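PDB 3TQH: quinone oxidoreductase from Coxiella burnetii, which binds NADPH in a Rossmann-type domain and probably uses it to reduce quinones. Local coordinates for residues S84-V89 against A114-I119; G239-V244 against G250-V255; H276-L281 against D285-E290. All coordinates share one frame; numbering follows the deposited sequence.

Contact 1: residues S84-V89 against A114-I119; sequences SDVNNV and ASPDTI
Val89 CG1 lies anti to the backbone nitrogen (chi1 -169°), which leaves CG2 anti to the carbonyl carbon and turned to the ring of Pro116 and the end of Ile119. The valine and proline side chains cross at about a right angle, Val89 CG2 resting on Pro116 CB at 4.0 Å. More loosely, Val89 CG2 also lies 4.4 Å from Ile119 CD1. Val86 comes to the proline at another ring atom: its CG1, trans to the backbone nitrogen (chi1 180°), lies 4.4 Å from Pro116 CG. One ring thus meets two valines of the 84-89 loop, and the contact is entirely apolar.

Pro116 itself stands in a short turn, closed by a backbone hydrogen bond from Thr118 N to Ser115 O of 3.1 Å and by a weak hydrogen bond from Asp117 N to Ser115 OG. The example illustrates how two connections of the GroES-like domain can meet without sharing backbone hydrogen bonds. The 84-89 loop leads from strand 74-82 to strand 94-98, and the turn links strands 111-114 and 119-121. Met36 of strand 36-44 touches Val86, Val89, Pro116 and Ile119 alike, while Val79 and Phe75 of strand 74-82 border Val89 and Ile119 respectively.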
loop_
_atom_site.group_PDB
_atom_site.type_symbol
_atom_site.label_atom_id
_atom_site.label_comp_id
_atom_site.label_asym_id
_atom_site.label_seq_id
_atom_site.Cartn_x
_atom_site.Cartn_y
_atom_site.Cartn_z
ATOM N N SER A 84 -18.477 -19.197 -15.329
ATOM C CA SER A 84 -19.776 -19.257 -16.000
ATOM C C SER A 84 -20.723 -18.114 -15.614
ATOM O O SER A 84 -21.531 -17.679 -16.434
ATOM C CB SER A 84 -20.457 -20.594 -15.689
ATOM O OG SER A 84 -19.534 -21.669 -15.766
ATOM N N ASP A 85 -20.615 -17.631 -14.375
ATOM C CA ASP A 85 -21.583 -16.678 -13.824
ATOM C C ASP A 85 -21.084 -15.225 -13.710
ATOM O O ASP A 85 -21.752 -14.392 -13.089
ATOM C CB ASP A 85 -22.063 -17.175 -12.450
ATOM C CG ASP A 85 -22.857 -18.472 -12.539
ATOM O OD1 ASP A 85 -23.257 -18.874 -13.655
ATOM O OD2 ASP A 85 -23.087 -19.095 -11.481
ATOM N N VAL A 86 -19.939 -14.910 -14.313
ATOM C CA VAL A 86 -19.427 -13.532 -14.309
ATOM C C VAL A 86 -20.069 -12.732 -15.449
ATOM O O VAL A 86 -19.932 -13.098 -16.620
ATOM C CB VAL A 86 -17.890 -13.492 -14.453
ATOM C CG1 VAL A 86 -17.396 -12.054 -14.449
ATOM C CG2 VAL A 86 -17.225 -14.294 -13.343
ATOM N N ASN A 87 -20.744 -11.633 -15.104
ATOM C CA ASN A 87 -21.599 -10.900 -16.052
ATOM C C ASN A 87 -20.961 -9.670 -16.706
ATOM O O ASN A 87 -21.165 -9.433 -17.903
ATOM C CB ASN A 87 -22.909 -10.462 -15.364
ATOM C CG ASN A 87 -23.990 -11.527 -15.410
ATOM O OD1 ASN A 87 -25.178 -11.209 -15.468
ATOM N ND2 ASN A 87 -23.588 -12.794 -15.383
ATOM N N ASN A 88 -20.223 -8.886 -15.922
ATOM C CA ASN A 88 -19.767 -7.557 -16.352
ATOM C C ASN A 88 -18.307 -7.472 -16.828
ATOM O O ASN A 88 -17.864 -6.402 -17.252
ATOM C CB ASN A 88 -19.987 -6.534 -15.221
ATOM C CG ASN A 88 -21.418 -5.984 -15.173
ATOM O OD1 ASN A 88 -22.247 -6.256 -16.052
ATOM N ND2 ASN A 88 -21.707 -5.194 -14.134
ATOM N N VAL A 89 -17.561 -8.574 -16.750
ATOM C CA VAL A 89 -16.198 -8.627 -17.289
ATOM C C VAL A 89 -16.180 -9.426 -18.604
ATOM O O VAL A 89 -17.005 -10.313 -18.803
ATOM C CB VAL A 89 -15.230 -9.263 -16.271
ATOM C CG1 VAL A 89 -13.780 -9.069 -16.708
ATOM C CG2 VAL A 89 -15.450 -8.664 -14.890
ATOM N N ALA A 114 -9.136 -13.862 -9.410
ATOM C CA ALA A 114 -9.739 -12.677 -8.799
ATOM C C ALA A 114 -11.255 -12.624 -8.985
ATOM O O ALA A 114 -11.807 -13.178 -9.941
ATOM C CB ALA A 114 -9.103 -11.421 -9.360
ATOM N N SER A 115 -11.910 -11.951 -8.045
ATOM C CA SER A 115 -13.338 -11.699 -8.106
ATOM C C SER A 115 -13.556 -10.387 -8.852
ATOM O O SER A 115 -12.721 -9.489 -8.771
ATOM C CB SER A 115 -13.911 -11.605 -6.689
ATOM O OG SER A 115 -15.278 -11.221 -6.700
ATOM N N PRO A 116 -14.671 -10.262 -9.586
ATOM C CA PRO A 116 -14.966 -8.968 -10.218
ATOM C C PRO A 116 -15.185 -7.824 -9.223
ATOM O O PRO A 116 -15.154 -6.655 -9.616
ATOM C CB PRO A 116 -16.254 -9.242 -11.008
ATOM C CG PRO A 116 -16.827 -10.487 -10.413
ATOM C CD PRO A 116 -15.659 -11.291 -9.948
ATOM N N ASP A 117 -15.412 -8.163 -7.954
ATOM C CA ASP A 117 -15.629 -7.173 -6.901
ATOM C C ASP A 117 -14.330 -6.527 -6.436
ATOM O O ASP A 117 -14.364 -5.459 -5.834
ATOM C CB ASP A 117 -16.342 -7.817 -5.704
ATOM C CG ASP A 117 -17.715 -8.381 -6.073
ATOM O OD1 ASP A 117 -18.597 -7.601 -6.504
ATOM O OD2 ASP A 117 -17.911 -9.608 -5.931
ATOM N N THR A 118 -13.190 -7.166 -6.708
ATOM C CA THR A 118 -11.888 -6.627 -6.287
ATOM C C THR A 118 -10.988 -6.203 -7.464
ATOM O O THR A 118 -9.765 -6.164 -7.332
ATOM C CB THR A 118 -11.135 -7.610 -5.356
ATOM O OG1 THR A 118 -10.684 -8.745 -6.107
ATOM C CG2 THR A 118 -12.049 -8.063 -4.207
ATOM N N ILE A 119 -11.601 -5.873 -8.600
ATOM C CA ILE A 119 -10.874 -5.305 -9.740
ATOM C C ILE A 119 -11.657 -4.163 -10.374
ATOM O O ILE A 119 -12.845 -4.002 -10.112
ATOM C CB ILE A 119 -10.579 -6.363 -10.844
ATOM C CG1 ILE A 119 -11.876 -6.899 -11.464
ATOM C CG2 ILE A 119 -9.758 -7.505 -10.279
ATOM C CD1 ILE A 119 -11.706 -7.382 -12.892
#

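Contact 2: residues G239-V244 against G250-V255; sequences GCIVSV and GRVIEV. With NDP (NADPH dihydro-nicotinamide-adenine-dinucleotide phosphate), chain B.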
loop_
_atom_site.group_PDB
_atom_site.type_symbol
_atom_site.label_atom_id
_atom_site.label_comp_id
_atom_site.label_asym_id
_atom_site.label_seq_id
_atom_site.Cartn_x
_atom_site.Cartn_y
_atom_site.Cartn_z
ATOM N N GLY A 239 -8.223 17.132 17.363
ATOM C CA GLY A 239 -7.488 16.379 16.358
ATOM C C GLY A 239 -7.585 14.880 16.558
ATOM O O GLY A 239 -7.958 14.406 17.632
ATOM N N CYS A 240 -7.245 14.135 15.511
ATOM C CA CYS A 240 -7.242 12.681 15.574
ATOM C C CYS A 240 -6.002 12.102 14.907
ATOM O O CYS A 240 -5.434 12.699 13.996
ATOM C CB CYS A 240 -8.489 12.112 14.906
ATOM S SG CYS A 240 -8.542 12.410 13.133
ATOM N N ILE A 241 -5.589 10.934 15.385
ATOM C CA ILE A 241 -4.494 10.189 14.780
ATOM C C ILE A 241 -5.053 8.923 14.122
ATOM O O ILE A 241 -5.857 8.197 14.713
ATOM C CB ILE A 241 -3.380 9.858 15.815
ATOM C CG1 ILE A 241 -2.234 9.078 15.163
ATOM C CG2 ILE A 241 -3.935 9.091 17.025
ATOM C CD1 ILE A 241 -1.085 8.795 16.113
ATOM N N VAL A 242 -4.647 8.702 12.874
ATOM C CA VAL A 242 -4.932 7.473 12.150
ATOM C C VAL A 242 -3.632 6.691 12.059
ATOM O O VAL A 242 -2.752 7.018 11.256
ATOM C CB VAL A 242 -5.471 7.755 10.741
ATOM C CG1 VAL A 242 -5.774 6.454 10.024
ATOM C CG2 VAL A 242 -6.721 8.628 10.822
ATOM N N SER A 243 -3.507 5.669 12.902
ATOM C CA SER A 243 -2.304 4.850 12.935
ATOM C C SER A 243 -2.506 3.633 12.046
ATOM O O SER A 243 -3.302 2.755 12.366
ATOM C CB SER A 243 -1.967 4.442 14.372
ATOM O OG SER A 243 -0.603 4.063 14.470
ATOM N N VAL A 244 -1.770 3.597 10.933
ATOM C CA VAL A 244 -2.037 2.686 9.814
ATOM C C VAL A 244 -1.442 1.269 9.964
ATOM O O VAL A 244 -2.095 0.297 9.574
ATOM C CB VAL A 244 -1.593 3.339 8.469
ATOM C CG1 VAL A 244 -1.717 2.367 7.296
ATOM C CG2 VAL A 244 -2.414 4.595 8.204
ATOM N N GLY A 250 -3.789 -0.848 18.180
ATOM C CA GLY A 250 -4.472 -0.928 19.470
ATOM C C GLY A 250 -3.749 -0.178 20.567
ATOM O O GLY A 250 -4.372 0.529 21.351
ATOM N N ARG A 251 -2.428 -0.331 20.610
ATOM C CA ARG A 251 -1.592 0.334 21.605
ATOM C C ARG A 251 -1.652 1.857 21.442
ATOM O O ARG A 251 -1.783 2.588 22.428
ATOM C CB ARG A 251 -0.149 -0.157 21.479
ATOM C CG ARG A 251 0.753 0.190 22.656
ATOM C CD ARG A 251 2.238 -0.054 22.310
ATOM N NE ARG A 251 2.525 -1.461 22.007
ATOM C CZ ARG A 251 2.744 -2.416 22.914
ATOM N NH1 ARG A 251 2.712 -2.148 24.221
ATOM N NH2 ARG A 251 2.994 -3.661 22.510
ATOM N N VAL A 252 -1.566 2.322 20.197
ATOM C CA VAL A 252 -1.611 3.752 19.891
ATOM C C VAL A 252 -2.958 4.375 20.263
ATOM O O VAL A 252 -3.012 5.479 20.805
ATOM C CB VAL A 252 -1.303 4.024 18.392
ATOM C CG1 VAL A 252 -1.557 5.492 18.037
ATOM C CG2 VAL A 252 0.141 3.634 18.063
ATOM N N ILE A 253 -4.039 3.663 19.965
ATOM C CA ILE A 253 -5.389 4.125 20.275
ATOM C C ILE A 253 -5.594 4.240 21.788
ATOM O O ILE A 253 -6.216 5.195 22.263
ATOM C CB ILE A 253 -6.458 3.173 19.684
ATOM C CG1 ILE A 253 -6.462 3.245 18.155
ATOM C CG2 ILE A 253 -7.844 3.506 20.216
ATOM C CD1 ILE A 253 -7.124 2.049 17.511
ATOM N N GLU A 254 -5.069 3.271 22.537
ATOM C CA GLU A 254 -5.172 3.293 23.996
ATOM C C GLU A 254 -4.450 4.501 24.599
ATOM O O GLU A 254 -5.017 5.205 25.437
ATOM C CB GLU A 254 -4.658 1.977 24.601
ATOM C CG GLU A 254 -4.617 1.919 26.130
ATOM C CD GLU A 254 -5.968 2.184 26.804
ATOM O OE1 GLU A 254 -7.012 2.151 26.114
ATOM O OE2 GLU A 254 -5.984 2.415 28.039
ATOM N N VAL A 255 -3.220 4.763 24.170
ATOM C CA VAL A 255 -2.483 5.919 24.697
ATOM C C VAL A 255 -3.184 7.221 24.310
ATOM O O VAL A 255 -3.238 8.151 25.105
ATOM C CB VAL A 255 -1.001 5.952 24.246
ATOM C CG1 VAL A 255 -0.321 7.247 24.702
ATOM C CG2 VAL A 255 -0.255 4.749 24.807
HETATM P PA NDP B . 7.129 1.969 2.838
HETATM O O1A NDP B . 8.104 0.875 3.013
HETATM O O2A NDP B . 6.887 2.254 1.411
HETATM O O5B NDP B . 7.662 3.306 3.551
HETATM C C5B NDP B . 9.034 3.636 3.455
HETATM C C4B NDP B . 9.258 5.062 3.934
HETATM O O4B NDP B . 9.240 5.088 5.346
HETATM C C3B NDP B . 10.595 5.660 3.516
HETATM O O3B NDP B . 10.386 6.635 2.517
HETATM C C2B NDP B . 11.183 6.261 4.788
HETATM O O2B NDP B . 11.587 7.602 4.627
HETATM C C1B NDP B . 10.031 6.171 5.776
HETATM N N9A NDP B . 10.434 5.946 7.172
HETATM C C8A NDP B . 11.077 4.845 7.680
HETATM N N7A NDP B . 11.238 5.016 9.008
HETATM C C5A NDP B . 10.708 6.206 9.355
HETATM C C6A NDP B . 10.616 6.856 10.578
HETATM N N6A NDP B . 11.112 6.285 11.663
HETATM N N1A NDP B . 10.016 8.093 10.648
HETATM C C2A NDP B . 9.504 8.673 9.496
HETATM N N3A NDP B . 9.588 8.023 8.278
HETATM C C4A NDP B . 10.190 6.803 8.212
HETATM O O3 NDP B . 5.757 1.633 3.611
HETATM P PN NDP B . 4.256 1.941 3.103
HETATM O O1N NDP B . 3.911 0.997 2.020
HETATM O O2N NDP B . 4.029 3.378 2.891
HETATM O O5D NDP B . 3.442 1.493 4.415
HETATM C C5D NDP B . 3.719 2.045 5.688
HETATM C C4D NDP B . 3.112 1.163 6.774
HETATM O O4D NDP B . 1.706 1.100 6.623
HETATM C C3D NDP B . 3.642 -0.261 6.699
HETATM O O3D NDP B . 3.973 -0.707 7.994
HETATM C C2D NDP B . 2.500 -1.054 6.101
HETATM O O2D NDP B . 2.496 -2.407 6.519
HETATM C C1D NDP B . 1.282 -0.254 6.576
HETATM N N1N NDP B . 0.074 -0.379 5.729
HETATM C C2N NDP B . -1.112 -0.684 6.351
HETATM C C3N NDP B . -2.293 -0.881 5.640
HETATM C C7N NDP B . -3.581 -1.213 6.335
HETATM O O7N NDP B . -4.738 -1.414 5.553
HETATM N N7N NDP B . -3.607 -1.321 7.662
HETATM C C4N NDP B . -2.248 -0.754 4.143
HETATM C C5N NDP B . -0.930 -0.410 3.527
HETATM C C6N NDP B . 0.170 -0.235 4.362
HETATM P P2B NDP B . 13.146 8.008 4.613
HETATM O O1X NDP B . 13.256 9.434 4.135
HETATM O O2X NDP B . 13.907 7.114 3.665
HETATM O O3X NDP B . 13.758 7.909 5.984
#
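Val252 turns both its methyls to strand 239-243: CG1 is shared by Ile241 and Ser243, and CG2 faces the serine hydroxyl. Val252 CG1 meets Ile241 CD1 at 3.9 Å, the two side chains crossing at about a right angle. Ile241 reaches this far because its chain is fully extended, CG1 opposite the backbone nitrogen (chi1 -180°) and CD1 continuing the line (chi2 177°), so that CD1 makes the closest approach to the helix.

Ser243, two residues further along the same face of the strand, is shorter and sits closer in. Its CB lies 3.8 Å from Val252 CG1, and its OG is 3.7 Å from Val252 CG2. The valine therefore touches both the tip of Ile241 and the side of Ser243, a single helix residue seated against two strand residues. Ile229 of helix 225-231 also packs on it.

This is the strand-to-helix step of a beta-alpha-beta unit running from strand 239-243 through helix 249-258 to strand 262-264 in the parallel Rossmann sheet. Just past the strand's end, Val244 O accepts a hydrogen bond of 2.9 Å from the carboxamide nitrogen N7N of NADPH, bent at 135°, and the Val244 side chain borders the nicotinamide ring.

Chemically, the helix offers Ser243 OG carbon alone; this buried hydroxyl is satisfied instead by a hydrogen bond to Asp221 OD2. The strand thus combines a largely apolar seat for the helix with a backbone carbonyl whose bond is consistent with orienting the nicotinamide amide.

Contact 3: residues H276-L281 against D285-E290; sequences HYLGKL and DKLRIE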
loop_
_atom_site.group_PDB
_atom_site.type_symbol
_atom_site.label_atom_id
_atom_site.label_comp_id
_atom_site.label_asym_id
_atom_site.label_seq_id
_atom_site.Cartn_x
_atom_site.Cartn_y
_atom_site.Cartn_z
ATOM N N HIS A 276 -11.266 3.798 -9.148
ATOM C CA HIS A 276 -11.626 4.505 -10.386
ATOM C C HIS A 276 -11.125 5.947 -10.326
ATOM O O HIS A 276 -10.512 6.451 -11.277
ATOM C CB HIS A 276 -13.155 4.555 -10.572
ATOM C CG HIS A 276 -13.724 3.434 -11.389
ATOM N ND1 HIS A 276 -13.285 3.134 -12.661
ATOM C CD2 HIS A 276 -14.752 2.585 -11.140
ATOM C CE1 HIS A 276 -13.992 2.126 -13.146
ATOM N NE2 HIS A 276 -14.891 1.777 -12.244
ATOM N N TYR A 277 -11.404 6.594 -9.195
ATOM C CA TYR A 277 -11.031 7.987 -8.956
ATOM C C TYR A 277 -9.513 8.169 -8.944
ATOM O O TYR A 277 -8.986 9.024 -9.654
ATOM C CB TYR A 277 -11.656 8.477 -7.638
ATOM C CG TYR A 277 -11.201 9.843 -7.192
ATOM C CD1 TYR A 277 -11.653 10.993 -7.833
ATOM C CD2 TYR A 277 -10.331 9.989 -6.120
ATOM C CE1 TYR A 277 -11.243 12.251 -7.425
ATOM C CE2 TYR A 277 -9.914 11.251 -5.702
ATOM C CZ TYR A 277 -10.373 12.372 -6.363
ATOM O OH TYR A 277 -9.963 13.616 -5.955
ATOM N N LEU A 278 -8.819 7.349 -8.156
ATOM C CA LEU A 278 -7.360 7.417 -8.069
ATOM C C LEU A 278 -6.695 7.166 -9.423
ATOM O O LEU A 278 -5.746 7.859 -9.788
ATOM C CB LEU A 278 -6.832 6.421 -7.034
ATOM C CG LEU A 278 -7.208 6.718 -5.581
ATOM C CD1 LEU A 278 -6.730 5.590 -4.678
ATOM C CD2 LEU A 278 -6.638 8.054 -5.131
ATOM N N GLY A 279 -7.197 6.180 -10.160
ATOM C CA GLY A 279 -6.662 5.860 -11.473
ATOM C C GLY A 279 -6.865 6.970 -12.493
ATOM O O GLY A 279 -6.010 7.198 -13.347
ATOM N N LYS A 280 -8.000 7.656 -12.410
ATOM C CA LYS A 280 -8.280 8.787 -13.294
ATOM C C LYS A 280 -7.265 9.915 -13.069
ATOM O O LYS A 280 -6.695 10.451 -14.024
ATOM C CB LYS A 280 -9.704 9.302 -13.072
ATOM C CG LYS A 280 -10.248 10.117 -14.233
ATOM C CD LYS A 280 -11.724 10.454 -14.037
ATOM C CE LYS A 280 -12.304 11.124 -15.267
ATOM N NZ LYS A 280 -13.674 11.625 -15.007
ATOM N N LEU A 281 -7.041 10.254 -11.798
ATOM C CA LEU A 281 -6.050 11.259 -11.412
ATOM C C LEU A 281 -4.688 10.934 -11.998
ATOM O O LEU A 281 -4.030 11.803 -12.566
ATOM C CB LEU A 281 -5.927 11.356 -9.884
ATOM C CG LEU A 281 -7.101 11.918 -9.073
ATOM C CD1 LEU A 281 -6.715 11.991 -7.596
ATOM C CD2 LEU A 281 -7.547 13.288 -9.580
ATOM N N ASP A 285 -2.368 13.007 -15.161
ATOM C CA ASP A 285 -1.164 13.621 -14.577
ATOM C C ASP A 285 -1.486 14.557 -13.395
ATOM O O ASP A 285 -0.818 15.575 -13.196
ATOM C CB ASP A 285 -0.334 14.351 -15.657
ATOM C CG ASP A 285 0.378 13.390 -16.631
ATOM O OD1 ASP A 285 0.390 12.161 -16.402
ATOM O OD2 ASP A 285 0.946 13.873 -17.638
ATOM N N LYS A 286 -2.506 14.200 -12.615
ATOM C CA LYS A 286 -2.906 14.971 -11.430
ATOM C C LYS A 286 -2.443 14.309 -10.134
ATOM O O LYS A 286 -2.524 14.904 -9.059
ATOM C CB LYS A 286 -4.427 15.156 -11.400
ATOM C CG LYS A 286 -4.973 16.012 -12.548
ATOM C CD LYS A 286 -6.480 16.259 -12.426
ATOM C CE LYS A 286 -6.809 17.385 -11.436
ATOM N NZ LYS A 286 -6.672 18.761 -12.025
ATOM N N LEU A 287 -1.980 13.068 -10.243
ATOM C CA LEU A 287 -1.410 12.331 -9.123
ATOM C C LEU A 287 -0.265 11.487 -9.678
ATOM O O LEU A 287 -0.449 10.747 -10.643
ATOM C CB LEU A 287 -2.481 11.454 -8.468
ATOM C CG LEU A 287 -2.095 10.558 -7.282
ATOM C CD1 LEU A 287 -1.560 11.365 -6.098
ATOM C CD2 LEU A 287 -3.303 9.706 -6.857
ATOM N N ARG A 288 0.918 11.614 -9.086
ATOM C CA ARG A 288 2.085 10.862 -9.539
ATOM C C ARG A 288 2.261 9.615 -8.703
ATOM O O ARG A 288 2.231 9.689 -7.473
ATOM C CB ARG A 288 3.357 11.692 -9.413
ATOM C CG ARG A 288 4.565 10.984 -9.997
ATOM C CD ARG A 288 5.884 11.542 -9.517
ATOM N NE ARG A 288 6.978 10.670 -9.930
ATOM C CZ ARG A 288 7.426 10.543 -11.180
ATOM N NH1 ARG A 288 6.890 11.244 -12.176
ATOM N NH2 ARG A 288 8.425 9.708 -11.438
ATOM N N ILE A 289 2.446 8.479 -9.376
ATOM C CA ILE A 289 2.898 7.254 -8.731
ATOM C C ILE A 289 4.386 7.119 -9.018
ATOM O O ILE A 289 4.791 6.891 -10.161
ATOM C CB ILE A 289 2.181 5.993 -9.252
ATOM C CG1 ILE A 289 0.672 6.201 -9.294
ATOM C CG2 ILE A 289 2.520 4.799 -8.361
ATOM C CD1 ILE A 289 -0.094 4.962 -9.664
ATOM N N GLU A 290 5.190 7.286 -7.977
ATOM C CA GLU A 290 6.631 7.157 -8.065
ATOM C C GLU A 290 7.004 5.687 -8.005
ATOM O O GLU A 290 6.864 5.046 -6.970
ATOM C CB GLU A 290 7.294 7.916 -6.909
ATOM C CG GLU A 290 8.807 7.753 -6.808
ATOM C CD GLU A 290 9.549 8.292 -8.014
ATOM O OE1 GLU A 290 9.026 9.208 -8.685
ATOM O OE2 GLU A 290 10.667 7.800 -8.282
#
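Leu281 and Lys286 bring the two backbones within 4.9 Å, CA to CA, where helix 272-283 ends and the chain turns off across the helix end. The turn is a Schellman motif: Asp285, with its positive phi, is the C-prime residue, and Lys286 N reaches back to Leu281 O at 2.8 Å with an N-H...O angle of 158°. The amide approaches tilted 25° from the plane of the carbonyl. Leu287 N adds a weak, more bent bond to Leu281 O, 3.3 Å long.

Beneath these bonds the leucines close together. Leu287 CB sits 3.7 Å from Leu281 CB, the side chains crossing obliquely. With CG anti to the backbone nitrogen (chi1 178°), Leu287 carries its CD2 back toward the preceding turn, to 4.1 Å from Leu278 CD2; Leu281 CD1 borders the same Leu287 methyl. Lys286 contributes through its root, CB lying 4.1 Å from Leu281 CD2, while its end leads away. Leu281 CG also lies over one face of the Tyr277 ring, offset toward the rim.

Helix 164-175 completes the apolar layer, with Leu172 on Leu278 and Leu168 on Leu287. Its polar residues engage segment 285-290 as well: Gln171 OE1 is hydrogen-bonded to Arg288 N, and His167 NE2 to Glu290 N.

The chemistry divides in two. Leucines join the helix end to the segment that follows it, and Leu281 O takes one good hydrogen bond and one weak one. Further on, Arg288 holds Glu290 side-on, NE and NH2 both meeting OE1 close to the guanidinium plane, a local salt bridge between residues two apart, just before strand 291-295.

The three contacts follow one another along the chain without overlap. Contact 1 lies in the GroES-like domain, about 36 Å from contact 2 and 24 Å from contact 3, centre to centre; contacts 2 and 3 are 28 Å apart. Contact 2 belongs to the parallel Rossmann sheet, and contact 3 leads out of helix 272-283 toward strand 291-295. That strand runs parallel to 315-319, which pairs with 36-44, the strand whose Met36 lines contact 1; contacts 1 and 3 thus border one mixed sheet, their nearest atoms about 6 Å apart. NADPH meets contact 2 directly, and contact 3 packs on helix 164-175, whose Gly164 and Val165 bind the cofactor. Contact 1 lies apart.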